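Local coordinates for leucyl-trna synthetase (Plasmodium falciparum, PDB 5FOC), which probably attaches leucine to its cognate tRNA using ATP and, through the editing domain described here, probably hydrolyses mischarged aminoacyl-tRNA, at residues Gly135-Phe140 against Cys257-Ser262. The protein carries 2 engineered substitutions. Sequence-based numbering, arbitrary orientation.
Sequences GQNYTF and CVSSDS
In the editing domain, strand 138-141 pairs antiparallel with the end of strand 254-257, and Tyr138 and Cys257 form the hydrogen-bonded pair from which the second chain leaves toward helix 263-274. Cys257 N donates to Tyr138 O (3.0 Å), while Asn137 N returns a bond to Cys257 O (2.9 Å). Tyr138 O is gripped twice: Gln136, its side chain extended, donates from NE2 to the same oxygen (2.8 Å), and Gln136 NE2 and Cys257 N approach from opposite faces of the Tyr138 carbonyl plane. Where the backbone pairing stops, the Asn137 side chain carries the contact on. With chi1 at 57°, its CG sits between backbone N and carbonyl carbon, directing the amide along the departing loop; Asn137 ND2 donates to Ser259 OG (2.9 Å), which lies 25° out of the Asn137 amide plane, and OD1 accepts a weak bond from Ser259 N. Leu269 of helix 263-274 packs against Asn137, Tyr138 and Ser259. On the same side of the sheet, Tyr138 CB meets Cys257 CB at 3.6 Å. The Phe140 ring lays one face over Cys257, Phe140 CE2 lying 3.3 Å from Cys257 CB, and Cys257 SG meets that ring obliquely, 4.1 Å from the Phe140 centroid and 47° off the normal.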
loop_
_atom_site.group_PDB
_atom_site.type_symbol
_atom_site.label_atom_id
_atom_site.label_comp_id
_atom_site.label_asym_id
_atom_site.label_seq_id
_atom_site.Cartn_x
_atom_site.Cartn_y
_atom_site.Cartn_z
ATOM N N GLY A 135 11.691 1.740 -7.704
ATOM C CA GLY A 135 11.671 0.355 -8.165
ATOM C C GLY A 135 10.410 -0.434 -7.917
ATOM O O GLY A 135 10.411 -1.625 -8.128
ATOM N N GLN A 136 9.364 0.191 -7.379
ATOM C CA GLN A 136 8.162 -0.523 -7.009
ATOM C C GLN A 136 7.534 -1.174 -8.266
ATOM O O GLN A 136 7.327 -0.443 -9.235
ATOM C CB GLN A 136 7.139 0.397 -6.356
ATOM C CG GLN A 136 5.973 -0.361 -5.783
ATOM C CD GLN A 136 4.925 0.474 -5.113
ATOM O OE1 GLN A 136 5.125 1.659 -4.879
ATOM N NE2 GLN A 136 3.748 -0.114 -4.879
ATOM N N ASN A 137 7.315 -2.462 -8.205
ATOM C CA ASN A 137 6.662 -3.196 -9.359
ATOM C C ASN A 137 5.281 -3.732 -9.082
ATOM O O ASN A 137 4.502 -4.027 -10.018
ATOM C CB ASN A 137 7.623 -4.214 -9.988
ATOM C CG ASN A 137 8.172 -5.247 -9.040
ATOM O OD1 ASN A 137 8.290 -4.979 -7.809
ATOM N ND2 ASN A 137 8.603 -6.381 -9.559
ATOM N N TYR A 138 4.893 -3.872 -7.815
ATOM C CA TYR A 138 3.613 -4.329 -7.382
ATOM C C TYR A 138 3.244 -3.649 -6.065
ATOM O O TYR A 138 4.065 -2.859 -5.530
ATOM C CB TYR A 138 3.554 -5.861 -7.217
ATOM C CG TYR A 138 3.745 -6.557 -8.517
ATOM C CD1 TYR A 138 2.656 -6.705 -9.340
ATOM C CD2 TYR A 138 4.976 -6.990 -8.957
ATOM C CE1 TYR A 138 2.803 -7.319 -10.569
ATOM C CE2 TYR A 138 5.136 -7.640 -10.178
ATOM C CZ TYR A 138 4.017 -7.755 -11.007
ATOM O OH TYR A 138 4.203 -8.363 -12.274
ATOM N N THR A 139 2.022 -3.879 -5.642
ATOM C CA THR A 139 1.541 -3.452 -4.329
ATOM C C THR A 139 1.035 -4.688 -3.616
ATOM O O THR A 139 0.230 -5.430 -4.110
ATOM C CB THR A 139 0.406 -2.402 -4.502
ATOM O OG1 THR A 139 0.940 -1.229 -5.115
ATOM C CG2 THR A 139 -0.277 -2.107 -3.169
ATOM N N PHE A 140 1.521 -4.944 -2.405
ATOM C CA PHE A 140 1.074 -6.096 -1.665
ATOM C C PHE A 140 0.037 -5.759 -0.586
ATOM O O PHE A 140 0.104 -4.681 0.059
ATOM C CB PHE A 140 2.212 -6.797 -0.915
ATOM C CG PHE A 140 3.242 -7.475 -1.753
ATOM C CD1 PHE A 140 2.905 -8.509 -2.643
ATOM C CD2 PHE A 140 4.598 -7.185 -1.556
ATOM C CE1 PHE A 140 3.922 -9.195 -3.341
ATOM C CE2 PHE A 140 5.584 -7.855 -2.234
ATOM C CZ PHE A 140 5.246 -8.852 -3.156
ATOM N N CYS A 257 5.839 -3.445 -3.222
ATOM C CA CYS A 257 6.674 -4.534 -3.618
ATOM C C CYS A 257 7.834 -3.905 -4.381
ATOM O O CYS A 257 7.610 -3.234 -5.410
ATOM C CB CYS A 257 5.917 -5.512 -4.543
ATOM S SG CYS A 257 6.972 -6.809 -5.177
ATOM N N VAL A 258 9.065 -4.056 -3.877
ATOM C CA VAL A 258 10.264 -3.722 -4.620
ATOM C C VAL A 258 11.117 -4.953 -4.695
ATOM O O VAL A 258 12.040 -5.130 -3.890
ATOM C CB VAL A 258 11.083 -2.547 -4.035
ATOM C CG1 VAL A 258 12.222 -2.126 -4.976
ATOM C CG2 VAL A 258 10.191 -1.380 -3.762
ATOM N N SER A 259 10.864 -5.813 -5.672
ATOM C CA SER A 259 11.448 -7.145 -5.683
ATOM C C SER A 259 12.953 -7.181 -5.922
ATOM O O SER A 259 13.626 -8.135 -5.508
ATOM C CB SER A 259 10.711 -8.094 -6.606
ATOM O OG SER A 259 10.732 -7.556 -7.917
ATOM N N SER A 260 13.495 -6.124 -6.504
ATOM C CA SER A 260 14.932 -6.020 -6.702
ATOM C C SER A 260 15.687 -5.844 -5.405
ATOM O O SER A 260 16.775 -6.336 -5.321
ATOM C CB SER A 260 15.283 -4.838 -7.615
ATOM O OG SER A 260 14.687 -3.644 -7.186
ATOM N N ASP A 261 15.094 -5.089 -4.489
ATOM C CA ASP A 261 15.834 -4.574 -3.318
ATOM C C ASP A 261 15.400 -5.131 -1.993
ATOM O O ASP A 261 16.016 -4.757 -0.924
ATOM C CB ASP A 261 15.671 -3.086 -3.292
ATOM C CG ASP A 261 16.323 -2.404 -4.506
ATOM O OD1 ASP A 261 17.325 -2.932 -5.044
ATOM O OD2 ASP A 261 15.866 -1.294 -4.843
ATOM N N SER A 262 14.438 -6.034 -1.995
ATOM C CA SER A 262 13.912 -6.646 -0.780
ATOM C C SER A 262 13.772 -8.137 -0.980
ATOM O O SER A 262 13.139 -8.580 -1.939
ATOM C CB SER A 262 12.577 -6.053 -0.393
ATOM O OG SER A 262 11.835 -6.930 0.432
#